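Local atomic coordinates of Emp47p (form2) (Saccharomyces cerevisiae, PDB entry 2A6Z), a protein that serves as a calcium-independent cargo receptor with a carbohydrate recognition domain, taking part in glycoprotein secretion and in endoplasmic reticulum exit of Emp46p. Residues S75-G80 with D113-L118; G81-F86 with Q109-N114; Q97-P102 with T198-A203; T121-L126 with D140-S145. One frame throughout, in Å; residues are numbered along the deposited sequence. Where two conformers were deposited one is given.

Overall arrangement
From the N terminus, the loop 75-80 and the strand it leads into, 81-86, open interactions 1 and 2. Both close around residues 109-118, so they end on the same stretch and share Asp113 and Asn114. Between them lies 97-102, whose partner 198-203 comes much later; interaction 3 therefore crosses interactions 1 and 2. Interaction 4, 121-126 with 140-145, opens after both have closed and is nested inside the loop closed by interaction 3. Interactions 2, 3 and 4 all reach one antiparallel sheet, in which 192-200, 81-88, 108-113, 121-128 and 144-147 lie side by side, while interaction 1 joins the loops at one end of it.

Interaction 1: S75-G80 with D113-L118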
loop_
_atom_site.group_PDB
_atom_site.type_symbol
_atom_site.label_atom_id
_atom_site.label_comp_id
_atom_site.label_asym_id
_atom_site.label_seq_id
_atom_site.Cartn_x
_atom_site.Cartn_y
_atom_site.Cartn_z
ATOM N N SER A 75 -15.789 12.842 -2.021
ATOM C CA SER A 75 -16.002 12.654 -0.573
ATOM C C SER A 75 -17.314 11.894 -0.404
ATOM O O SER A 75 -18.337 12.304 -0.919
ATOM C CB SER A 75 -16.219 14.021 0.083
ATOM O OG SER A 75 -16.527 13.888 1.449
ATOM N N GLY A 76 -17.238 10.796 0.323
ATOM C CA GLY A 76 -18.415 9.970 0.613
ATOM C C GLY A 76 -17.969 8.503 0.753
ATOM O O GLY A 76 -16.958 8.035 0.321
ATOM N N GLN A 77 -18.724 7.749 1.504
ATOM C CA GLN A 77 -18.429 6.320 1.643
ATOM C C GLN A 77 -18.540 5.590 0.346
ATOM O O GLN A 77 -19.475 5.760 -0.430
ATOM C CB GLN A 77 -19.386 5.739 2.696
ATOM C CG GLN A 77 -18.908 4.264 2.956
ATOM C CD GLN A 77 -19.841 3.864 4.154
ATOM O OE1 GLN A 77 -19.864 2.781 4.640
ATOM N NE2 GLN A 77 -20.548 4.925 4.607
ATOM N N THR A 78 -17.607 4.738 0.012
ATOM C CA THR A 78 -17.659 3.950 -1.234
ATOM C C THR A 78 -17.121 2.608 -0.861
ATOM O O THR A 78 -16.565 2.426 0.239
ATOM C CB THR A 78 -16.752 4.528 -2.340
ATOM O OG1 THR A 78 -15.438 4.158 -2.109
ATOM C CG2 THR A 78 -17.053 5.979 -2.557
ATOM N N ASP A 79 -17.219 1.623 -1.768
ATOM C CA ASP A 79 -16.596 0.339 -1.603
ATOM C C ASP A 79 -15.215 0.257 -2.282
ATOM O O ASP A 79 -14.647 -0.816 -2.404
ATOM C CB ASP A 79 -17.546 -0.795 -2.015
ATOM C CG ASP A 79 -17.893 -0.758 -3.500
ATOM O OD1 ASP A 79 -17.218 -0.171 -4.304
ATOM O OD2 ASP A 79 -18.960 -1.352 -3.861
ATOM N N GLY A 80 -14.694 1.424 -2.664
ATOM C CA GLY A 80 -13.331 1.513 -3.183
ATOM C C GLY A 80 -12.306 1.415 -2.020
ATOM O O GLY A 80 -12.640 1.257 -0.865
ATOM N N ASP A 113 -9.436 2.676 3.542
ATOM C CA ASP A 113 -10.795 2.701 2.970
ATOM C C ASP A 113 -11.722 3.289 3.991
ATOM O O ASP A 113 -11.346 3.646 5.126
ATOM C CB ASP A 113 -11.258 1.340 2.440
ATOM C CG ASP A 113 -12.007 0.524 3.488
ATOM O OD1 ASP A 113 -11.478 0.365 4.612
ATOM O OD2 ASP A 113 -13.156 0.099 3.183
ATOM N N ASN A 114 -13.016 3.412 3.606
ATOM C CA ASN A 114 -13.970 4.048 4.505
ATOM C C ASN A 114 -15.283 3.257 4.594
ATOM O O ASN A 114 -16.266 3.803 5.108
ATOM C CB ASN A 114 -14.213 5.501 4.149
ATOM C CG ASN A 114 -15.016 5.720 2.885
ATOM O OD1 ASN A 114 -15.543 4.784 2.311
ATOM N ND2 ASN A 114 -15.053 6.978 2.461
ATOM N N ASN A 115 -15.323 2.037 4.071
ATOM C CA ASN A 115 -16.572 1.265 4.015
ATOM C C ASN A 115 -16.837 0.413 5.247
ATOM O O ASN A 115 -17.873 -0.261 5.264
ATOM C CB ASN A 115 -16.566 0.389 2.751
ATOM C CG ASN A 115 -17.990 0.121 2.240
ATOM O OD1 ASN A 115 -18.884 0.962 2.349
ATOM N ND2 ASN A 115 -18.148 -1.039 1.668
ATOM N N GLY A 116 -15.933 0.415 6.223
ATOM C CA GLY A 116 -16.107 -0.382 7.406
ATOM C C GLY A 116 -16.824 0.400 8.513
ATOM O O GLY A 116 -17.198 1.553 8.364
ATOM N N PRO A 117 -17.007 -0.267 9.640
ATOM C CA PRO A 117 -17.894 0.249 10.717
ATOM C C PRO A 117 -17.319 1.412 11.465
ATOM O O PRO A 117 -18.063 2.033 12.242
ATOM C CB PRO A 117 -18.118 -0.960 11.620
ATOM C CG PRO A 117 -17.019 -1.887 11.339
ATOM C CD PRO A 117 -16.553 -1.655 9.912
ATOM N N LEU A 118 -16.046 1.739 11.271
ATOM C CA LEU A 118 -15.378 2.830 12.018
ATOM C C LEU A 118 -15.185 4.048 11.113
ATOM O O LEU A 118 -14.613 5.030 11.583
ATOM C CB LEU A 118 -14.018 2.419 12.574
ATOM C CG LEU A 118 -14.019 1.104 13.386
ATOM C CD1 LEU A 118 -12.618 0.882 13.885
ATOM C CD2 LEU A 118 -15.095 1.073 14.447
HETATM O O HOH W 1 -13.771 3.139 0.798
HETATM O O HOH W 2 -13.875 -0.739 0.708
#
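The flat amide of Asn114 meets the loop 75-80 along its edges. Gly76 O lies close to the amide plane and accepts a bond from ND2 of Asn114 at 3.1 Å, although it is approached from above its own carbonyl plane. On the other branch, OD1 of Asn114 uses an in-plane lone pair to accept from Thr78 N, 3.1 Å away and at 161°. One asparagine thus reads a carbonyl and an N-H of the neighbouring loop, an exchange to which a primary amide is well suited. The side chains of Gln77 and Asn115 cross nearby at about a right angle. These loops join strands at one end of the lectin β-sandwich. Here a water bridges the contact, donating to Gly80 O at 2.8 Å and to Asp113 OD2 at 2.7 Å. The same carboxylate oxygen is hydrogen-bonded to Tyr139 OH and accepts from Asn115 N in an Asx turn, so Asp113 helps to shape the loop it begins. A second water accepts from Asn114 N at 2.9 Å. In the opposing loop Thr78 OG1 forms an ST turn with Gly80 N, 2.9 Å away. Gly76 suits its unusual backbone angles, at which a side chain would jam against the preceding carbonyl oxygen.

Interaction 2: G81-F86 with Q109-N114; sequences GISFWF and QLLVDN
With CG opposite the backbone N (chi1 178°) and an extended chain beyond, Gln109 runs alongside Trp85, whose ring is swung to the N side of its own backbone (chi1 -58°). The two lie side by side, amide and indole planes nearly parallel, and CG of Gln109 sits over one face of the six-membered ring, 4.0 Å from its centroid. This CH-pi contact leaves the amide able to reach on: Gln109 NE2 donates to Ser83 OG at 2.9 Å, with the hydroxyl in the amide plane, in one of the two conformations of Ser83, which leaves this bond less certain. A glutamine suits the place because its methylenes pack on the indole while its end remains polar.

Beneath these side chains the backbones pair in antiparallel register. Ile82 and Val112 exchange bonds, with Val112 N donating to Ile82 O at 2.9 Å, and Phe84 N reaches Leu110 O at 2.8 Å. At the end of the ladder Gly81 CA approaches Val112 O to 3.4 Å, and a side chain there would be tight against Asp113 and Leu111.

The other face carries hydrocarbon. Ile82 CG2 packs on Val112 CB at 3.7 Å, and Phe84 CE2 touches Val112 CG2 at 4.2 Å. Branched and aromatic residues fit here because this face meets Trp67, Phe69, Ile159 and Val161 of the second sheet, forming the hydrophobic interior of the β-sandwich of legume-like lectins.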
loop_
_atom_site.group_PDB
_atom_site.type_symbol
_atom_site.label_atom_id
_atom_site.label_comp_id
_atom_site.label_asym_id
_atom_site.label_seq_id
_atom_site.Cartn_x
_atom_site.Cartn_y
_atom_site.Cartn_z
ATOM N N GLY A 81 -11.040 1.558 -2.410
ATOM C CA GLY A 81 -9.971 1.610 -1.409
ATOM C C GLY A 81 -8.635 1.454 -2.074
ATOM O O GLY A 81 -8.545 1.148 -3.285
ATOM N N ILE A 82 -7.617 1.685 -1.272
ATOM C CA ILE A 82 -6.207 1.591 -1.739
ATOM C C ILE A 82 -5.487 0.646 -0.775
ATOM O O ILE A 82 -5.645 0.759 0.443
ATOM C CB ILE A 82 -5.531 2.975 -1.869
ATOM C CG1 ILE A 82 -4.082 2.848 -2.379
ATOM C CG2 ILE A 82 -5.585 3.807 -0.582
ATOM C CD1 ILE A 82 -3.442 4.145 -2.788
ATOM N N SER A 83 -4.754 -0.279 -1.363
ATOM C CA SER A 83 -4.030 -1.304 -0.587
ATOM C C SER A 83 -2.548 -1.256 -0.907
ATOM O O SER A 83 -2.113 -1.169 -2.065
ATOM C CB SER A 83 -4.535 -2.675 -0.982
ATOM O OG SER A 83 -5.794 -2.971 -0.398
ATOM N N PHE A 84 -1.753 -1.349 0.164
ATOM C CA PHE A 84 -0.291 -1.384 0.109
ATOM C C PHE A 84 0.150 -2.768 0.547
ATOM O O PHE A 84 -0.304 -3.253 1.575
ATOM C CB PHE A 84 0.326 -0.304 1.016
ATOM C CG PHE A 84 -0.189 1.078 0.720
ATOM C CD1 PHE A 84 0.480 1.914 -0.152
ATOM C CD2 PHE A 84 -1.350 1.569 1.338
ATOM C CE1 PHE A 84 0.021 3.182 -0.433
ATOM C CE2 PHE A 84 -1.850 2.812 1.033
ATOM C CZ PHE A 84 -1.135 3.631 0.148
ATOM N N TRP A 85 1.009 -3.396 -0.257
ATOM C CA TRP A 85 1.269 -4.818 -0.110
ATOM C C TRP A 85 2.737 -5.117 0.222
ATOM O O TRP A 85 3.636 -4.442 -0.302
ATOM C CB TRP A 85 0.951 -5.538 -1.423
ATOM C CG TRP A 85 -0.464 -5.350 -1.892
ATOM C CD1 TRP A 85 -0.912 -4.367 -2.743
ATOM C CD2 TRP A 85 -1.604 -6.155 -1.545
ATOM N NE1 TRP A 85 -2.286 -4.515 -2.957
ATOM C CE2 TRP A 85 -2.707 -5.603 -2.246
ATOM C CE3 TRP A 85 -1.792 -7.292 -0.739
ATOM C CZ2 TRP A 85 -4.010 -6.151 -2.156
ATOM C CZ3 TRP A 85 -3.066 -7.823 -0.669
ATOM C CH2 TRP A 85 -4.161 -7.260 -1.364
ATOM N N PHE A 86 2.931 -6.146 1.002
ATOM C CA PHE A 86 4.244 -6.728 1.276
ATOM C C PHE A 86 4.014 -8.251 1.371
ATOM O O PHE A 86 3.621 -8.732 2.414
ATOM C CB PHE A 86 4.815 -6.112 2.560
ATOM C CG PHE A 86 6.173 -6.703 2.958
ATOM C CD1 PHE A 86 7.301 -6.304 2.235
ATOM C CD2 PHE A 86 6.322 -7.611 4.008
ATOM C CE1 PHE A 86 8.570 -6.800 2.552
ATOM C CE2 PHE A 86 7.560 -8.082 4.329
ATOM C CZ PHE A 86 8.693 -7.665 3.610
ATOM N N GLN A 109 -1.242 -6.937 4.044
ATOM C CA GLN A 109 -1.988 -5.946 3.312
ATOM C C GLN A 109 -2.279 -4.772 4.264
ATOM O O GLN A 109 -2.784 -4.983 5.369
ATOM C CB GLN A 109 -3.325 -6.549 2.838
ATOM C CG GLN A 109 -4.215 -5.564 2.093
ATOM C CD GLN A 109 -5.692 -5.952 2.076
ATOM O OE1 GLN A 109 -6.150 -6.803 2.813
ATOM N NE2 GLN A 109 -6.443 -5.329 1.204
ATOM N N LEU A 110 -2.005 -3.558 3.802
ATOM C CA LEU A 110 -2.455 -2.341 4.533
ATOM C C LEU A 110 -3.546 -1.717 3.675
ATOM O O LEU A 110 -3.280 -1.333 2.530
ATOM C CB LEU A 110 -1.315 -1.345 4.731
ATOM C CG LEU A 110 -0.145 -1.874 5.532
ATOM C CD1 LEU A 110 0.969 -0.834 5.616
ATOM C CD2 LEU A 110 -0.548 -2.273 6.945
ATOM N N LEU A 111 -4.741 -1.628 4.243
ATOM C CA LEU A 111 -5.906 -1.140 3.502
ATOM C C LEU A 111 -6.321 0.230 4.032
ATOM O O LEU A 111 -6.572 0.364 5.249
ATOM C CB LEU A 111 -7.083 -2.107 3.667
ATOM C CG LEU A 111 -8.412 -1.635 3.045
ATOM C CD1 LEU A 111 -8.314 -1.500 1.532
ATOM C CD2 LEU A 111 -9.506 -2.643 3.415
ATOM N N VAL A 112 -6.421 1.215 3.153
ATOM C CA VAL A 112 -7.022 2.495 3.470
ATOM C C VAL A 112 -8.366 2.543 2.747
ATOM O O VAL A 112 -8.457 2.434 1.526
ATOM C CB VAL A 112 -6.106 3.671 3.077
ATOM C CG1 VAL A 112 -6.831 4.984 3.268
ATOM C CG2 VAL A 112 -4.802 3.613 3.860
ATOM N N ASP A 113 -9.436 2.676 3.542
ATOM C CA ASP A 113 -10.795 2.701 2.970
ATOM C C ASP A 113 -11.722 3.289 3.991
ATOM O O ASP A 113 -11.346 3.646 5.126
ATOM C CB ASP A 113 -11.258 1.340 2.440
ATOM C CG ASP A 113 -12.007 0.524 3.488
ATOM O OD1 ASP A 113 -11.478 0.365 4.612
ATOM O OD2 ASP A 113 -13.156 0.099 3.183
ATOM N N ASN A 114 -13.016 3.412 3.606
ATOM C CA ASN A 114 -13.970 4.048 4.505
ATOM C C ASN A 114 -15.283 3.257 4.594
ATOM O O ASN A 114 -16.266 3.803 5.108
ATOM C CB ASN A 114 -14.213 5.501 4.149
ATOM C CG ASN A 114 -15.016 5.720 2.885
ATOM O OD1 ASN A 114 -15.543 4.784 2.311
ATOM N ND2 ASN A 114 -15.053 6.978 2.461
#

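Interaction 3: Q97-P102 with T198-A203; sequences QLYNGP and TAQNGA
Thr198 OG1 is gripped from two sides: it donates to Tyr99 O at 2.7 Å and accepts from Trp85 NE1 of the adjoining strand. The threonine reaches the carbonyl because OG1 stands between its backbone N and carbonyl carbon (chi1 64°), and it approaches from above the carbonyl plane rather than on a lone pair. Its methyl is used too, CG2 lying 3.4 Å from Asn100 O, so a residue with both a hydroxyl and a methyl suits the place.

Farther along the strand, the Gln200 side chain crosses the Tyr99 ring obliquely, NE2 being 3.9 Å from CD1 of Tyr99, with ring and amide planes 38° apart. NE2 of Gln200 is hydrogen-bonded to Asp79 O, while OE1 accepts a hydrogen bond from a water at 3.0 Å. That water in turn accepts from Asn100 N at 2.9 Å, linking turn and strand. Asn100 ND2 reaches past the strand to Glu30 OE1 and Gly49 O.

The turn is closed by Gly101 N bonding to Leu98 O at 2.8 Å. Tyr99 and Asn100 at its corners both have positive phi, a conformation asparagine tolerates well. At Gly101 a side chain would crowd Thr198 OG1 and clash with Pro102. Leu98 to Gly101 form a type I' β turn, with a classic bulge in which Gln97 and Leu98 face Gly101, laid against an inner strand of the lectin sheet.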
loop_
_atom_site.group_PDB
_atom_site.type_symbol
_atom_site.label_atom_id
_atom_site.label_comp_id
_atom_site.label_asym_id
_atom_site.label_seq_id
_atom_site.Cartn_x
_atom_site.Cartn_y
_atom_site.Cartn_z
ATOM N N GLN A 97 -8.273 -9.957 -7.157
ATOM C CA GLN A 97 -9.596 -9.953 -6.596
ATOM C C GLN A 97 -9.795 -9.172 -5.325
ATOM O O GLN A 97 -10.956 -9.048 -4.860
ATOM C CB GLN A 97 -10.037 -11.404 -6.322
ATOM C CG GLN A 97 -10.134 -12.271 -7.563
ATOM C CD GLN A 97 -10.622 -13.661 -7.239
ATOM O OE1 GLN A 97 -11.842 -13.851 -7.032
ATOM N NE2 GLN A 97 -9.698 -14.621 -7.078
ATOM N N LEU A 98 -8.742 -8.610 -4.729
ATOM C CA LEU A 98 -8.865 -7.880 -3.456
ATOM C C LEU A 98 -8.269 -6.490 -3.648
ATOM O O LEU A 98 -7.055 -6.322 -3.679
ATOM C CB LEU A 98 -8.113 -8.674 -2.374
ATOM C CG LEU A 98 -8.100 -8.015 -0.967
ATOM C CD1 LEU A 98 -9.526 -7.758 -0.483
ATOM C CD2 LEU A 98 -7.318 -8.914 -0.038
ATOM N N TYR A 99 -9.157 -5.492 -3.875
ATOM C CA TYR A 99 -8.700 -4.131 -4.185
ATOM C C TYR A 99 -7.673 -4.160 -5.301
ATOM O O TYR A 99 -6.670 -3.398 -5.324
ATOM C CB TYR A 99 -8.111 -3.358 -2.924
ATOM C CG TYR A 99 -9.208 -3.241 -1.883
ATOM C CD1 TYR A 99 -10.102 -2.183 -1.926
ATOM C CD2 TYR A 99 -9.417 -4.219 -0.925
ATOM C CE1 TYR A 99 -11.130 -2.071 -1.014
ATOM C CE2 TYR A 99 -10.454 -4.127 -0.015
ATOM C CZ TYR A 99 -11.314 -3.040 -0.084
ATOM O OH TYR A 99 -12.342 -2.994 0.855
ATOM N N ASN A 100 -7.938 -4.959 -6.340
ATOM C CA ASN A 100 -7.059 -5.090 -7.515
ATOM C C ASN A 100 -5.674 -5.626 -7.188
ATOM O O ASN A 100 -4.755 -5.424 -7.962
ATOM C CB ASN A 100 -7.016 -3.761 -8.285
ATOM C CG ASN A 100 -6.374 -3.963 -9.679
ATOM O OD1 ASN A 100 -6.766 -4.910 -10.401
ATOM N ND2 ASN A 100 -5.454 -3.107 -10.036
ATOM N N GLY A 101 -5.587 -6.367 -6.094
ATOM C CA GLY A 101 -4.439 -7.118 -5.675
ATOM C C GLY A 101 -4.852 -8.516 -5.212
ATOM O O GLY A 101 -5.995 -8.920 -5.425
ATOM N N PRO A 102 -3.912 -9.275 -4.670
ATOM C CA PRO A 102 -4.151 -10.711 -4.475
ATOM C C PRO A 102 -4.987 -11.038 -3.255
ATOM O O PRO A 102 -4.643 -10.705 -2.143
ATOM C CB PRO A 102 -2.728 -11.277 -4.354
ATOM C CG PRO A 102 -1.950 -10.095 -3.765
ATOM C CD PRO A 102 -2.512 -8.897 -4.450
ATOM N N THR A 198 -2.192 -0.990 -4.951
ATOM C CA THR A 198 -3.281 -1.251 -5.879
ATOM C C THR A 198 -4.481 -0.460 -5.374
ATOM O O THR A 198 -4.635 -0.172 -4.178
ATOM C CB THR A 198 -3.614 -2.751 -5.959
ATOM O OG1 THR A 198 -4.094 -3.228 -4.710
ATOM C CG2 THR A 198 -2.396 -3.568 -6.342
ATOM N N ALA A 199 -5.401 -0.137 -6.288
ATOM C CA ALA A 199 -6.603 0.611 -5.837
ATOM C C ALA A 199 -7.727 0.357 -6.828
ATOM O O ALA A 199 -7.530 0.008 -7.986
ATOM C CB ALA A 199 -6.366 2.100 -5.682
ATOM N N GLN A 200 -8.944 0.592 -6.298
ATOM C CA GLN A 200 -10.157 0.570 -7.088
ATOM C C GLN A 200 -11.076 1.660 -6.519
ATOM O O GLN A 200 -11.047 1.904 -5.297
ATOM C CB GLN A 200 -10.850 -0.793 -7.048
ATOM C CG GLN A 200 -11.462 -1.079 -5.654
ATOM C CD GLN A 200 -11.973 -2.468 -5.443
ATOM O OE1 GLN A 200 -11.436 -3.379 -6.126
ATOM N NE2 GLN A 200 -12.957 -2.589 -4.535
ATOM N N ASN A 201 -11.925 2.255 -7.344
ATOM C CA ASN A 201 -12.914 3.164 -6.817
ATOM C C ASN A 201 -14.354 2.645 -6.867
ATOM O O ASN A 201 -15.226 3.252 -6.233
ATOM C CB ASN A 201 -12.785 4.592 -7.385
ATOM C CG ASN A 201 -12.866 4.657 -8.877
ATOM O OD1 ASN A 201 -13.252 3.687 -9.548
ATOM N ND2 ASN A 201 -12.520 5.818 -9.437
ATOM N N GLY A 202 -14.572 1.548 -7.560
ATOM C CA GLY A 202 -15.930 0.919 -7.608
ATOM C C GLY A 202 -16.925 1.828 -8.263
ATOM O O GLY A 202 -16.591 2.740 -9.007
ATOM N N ALA A 203 -18.189 1.503 -8.024
ATOM C CA ALA A 203 -19.303 2.103 -8.753
ATOM C C ALA A 203 -20.261 2.881 -7.835
ATOM O O ALA A 203 -21.250 3.402 -8.341
ATOM C CB ALA A 203 -20.100 1.040 -9.483
HETATM O O HOH W 3 -10.548 -6.113 -7.001
#

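Interaction 4: T121-L126 with D140-S145; sequences TLRGQL and DQSFAS
Gln141 sends its carbonyl to a water that accepts from Leu126 N, at the approach to edge strand 144-147 of the antiparallel lectin sheet. Ser142 comes next, and its small hydroxyl serves two side chains. OG donates to Gln125 OE1 at 2.7 Å, in the amide plane and on a lone pair, and accepts from Arg123 NH1 at 3.0 Å, lying in the guanidinium plane at its edge. The amide of Gln125 is fixed at its other end, where NE2 bonds to Ile138 O. Phe143 N then bonds to Gly124 O at 2.9 Å. The phenylalanine ring, with CG between backbone N and carbonyl carbon (chi1 68°), is brought against Gly124, its CE2 3.3 Å from Gly124 C. Glycine suits this place, as a CB would come up against CZ of Phe143. Over one ring face lies Leu126 CD1, 3.9 Å from the centroid in a CH-pi contact. Ala144 O accepts from Gly124 N at 2.9 Å. Ser145 precedes Cys146, which is disulfide-bonded to Cys180, and the CB of Ser145 rests 3.7 Å from Arg123 CG.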
loop_
_atom_site.group_PDB
_atom_site.type_symbol
_atom_site.label_atom_id
_atom_site.label_comp_id
_atom_site.label_asym_id
_atom_site.label_seq_id
_atom_site.Cartn_x
_atom_site.Cartn_y
_atom_site.Cartn_z
ATOM N N THR A 121 -10.270 4.516 7.750
ATOM C CA THR A 121 -9.282 3.819 8.545
ATOM C C THR A 121 -8.079 3.422 7.684
ATOM O O THR A 121 -8.181 3.300 6.447
ATOM C CB THR A 121 -9.827 2.523 9.168
ATOM O OG1 THR A 121 -10.546 1.740 8.196
ATOM C CG2 THR A 121 -10.806 2.799 10.299
ATOM N N LEU A 122 -6.977 3.155 8.387
ATOM C CA LEU A 122 -5.857 2.346 7.887
ATOM C C LEU A 122 -5.870 1.084 8.702
ATOM O O LEU A 122 -5.798 1.112 9.935
ATOM C CB LEU A 122 -4.531 3.129 8.010
ATOM C CG LEU A 122 -3.354 2.402 7.296
ATOM C CD1 LEU A 122 -2.277 3.453 7.021
ATOM C CD2 LEU A 122 -2.727 1.265 8.105
ATOM N N ARG A 123 -5.928 -0.057 8.022
ATOM C CA ARG A 123 -6.030 -1.349 8.672
ATOM C C ARG A 123 -4.917 -2.269 8.182
ATOM O O ARG A 123 -4.563 -2.289 6.989
ATOM C CB ARG A 123 -7.368 -2.016 8.318
ATOM C CG ARG A 123 -8.554 -1.339 9.002
ATOM C CD ARG A 123 -9.892 -1.715 8.333
ATOM N NE ARG A 123 -11.007 -1.052 9.110
ATOM C CZ ARG A 123 -11.605 -1.558 10.164
ATOM N NH1 ARG A 123 -11.264 -2.761 10.662
ATOM N NH2 ARG A 123 -12.586 -0.845 10.747
ATOM N N GLY A 124 -4.427 -3.088 9.099
ATOM C CA GLY A 124 -3.488 -4.187 8.737
ATOM C C GLY A 124 -4.250 -5.502 8.689
ATOM O O GLY A 124 -5.048 -5.836 9.568
ATOM N N GLN A 125 -3.943 -6.250 7.638
ATOM C CA GLN A 125 -4.515 -7.556 7.404
ATOM C C GLN A 125 -3.363 -8.564 7.113
ATOM O O GLN A 125 -2.385 -8.165 6.441
ATOM C CB GLN A 125 -5.477 -7.599 6.204
ATOM C CG GLN A 125 -6.448 -6.418 6.129
ATOM C CD GLN A 125 -7.558 -6.316 7.133
ATOM O OE1 GLN A 125 -7.832 -5.227 7.633
ATOM N NE2 GLN A 125 -8.253 -7.433 7.414
ATOM N N LEU A 126 -3.510 -9.785 7.571
ATOM C CA LEU A 126 -2.492 -10.832 7.317
ATOM C C LEU A 126 -3.179 -12.035 6.698
ATOM O O LEU A 126 -4.310 -12.361 7.010
ATOM C CB LEU A 126 -1.874 -11.309 8.627
ATOM C CG LEU A 126 -1.047 -10.243 9.339
ATOM C CD1 LEU A 126 -0.932 -10.579 10.808
ATOM C CD2 LEU A 126 0.297 -10.031 8.606
ATOM N N ASP A 140 -13.586 -7.140 10.648
ATOM C CA ASP A 140 -13.414 -7.885 11.919
ATOM C C ASP A 140 -12.069 -8.576 11.975
ATOM O O ASP A 140 -11.550 -8.837 13.100
ATOM C CB ASP A 140 -14.519 -8.896 12.045
ATOM C CG ASP A 140 -15.141 -8.963 13.382
ATOM O OD1 ASP A 140 -16.211 -9.535 13.583
ATOM O OD2 ASP A 140 -14.376 -8.536 14.272
ATOM N N GLN A 141 -11.482 -8.868 10.814
ATOM C CA GLN A 141 -10.232 -9.643 10.746
ATOM C C GLN A 141 -8.998 -8.756 10.730
ATOM O O GLN A 141 -7.901 -9.304 10.828
ATOM C CB GLN A 141 -10.246 -10.598 9.525
ATOM C CG GLN A 141 -11.353 -11.650 9.764
ATOM C CD GLN A 141 -11.448 -12.895 8.987
ATOM O OE1 GLN A 141 -10.947 -12.799 7.879
ATOM N NE2 GLN A 141 -12.067 -13.954 9.530
ATOM N N SER A 142 -9.122 -7.419 10.700
ATOM C CA SER A 142 -7.907 -6.571 10.825
ATOM C C SER A 142 -7.172 -6.952 12.089
ATOM O O SER A 142 -7.796 -7.068 13.157
ATOM C CB SER A 142 -8.329 -5.114 10.922
ATOM O OG SER A 142 -9.199 -4.740 9.875
ATOM N N PHE A 143 -5.844 -7.107 11.997
ATOM C CA PHE A 143 -5.101 -7.375 13.235
ATOM C C PHE A 143 -4.814 -6.091 13.974
ATOM O O PHE A 143 -4.512 -6.171 15.167
ATOM C CB PHE A 143 -3.815 -8.203 12.997
ATOM C CG PHE A 143 -2.711 -7.481 12.214
ATOM C CD1 PHE A 143 -1.785 -6.710 12.923
ATOM C CD2 PHE A 143 -2.624 -7.569 10.828
ATOM C CE1 PHE A 143 -0.785 -6.018 12.244
ATOM C CE2 PHE A 143 -1.594 -6.873 10.153
ATOM C CZ PHE A 143 -0.687 -6.115 10.861
ATOM N N ALA A 144 -4.885 -4.954 13.291
ATOM C CA ALA A 144 -4.596 -3.662 13.896
ATOM C C ALA A 144 -5.210 -2.607 12.983
ATOM O O ALA A 144 -5.408 -2.857 11.802
ATOM C CB ALA A 144 -3.100 -3.452 14.065
ATOM N N SER A 145 -5.461 -1.432 13.552
ATOM C CA SER A 145 -6.037 -0.358 12.755
ATOM C C SER A 145 -5.914 0.953 13.466
ATOM O O SER A 145 -5.678 1.009 14.690
ATOM C CB SER A 145 -7.512 -0.664 12.447
ATOM O OG SER A 145 -8.255 -0.659 13.705
HETATM O O HOH W 4 -5.699 -10.187 9.472
#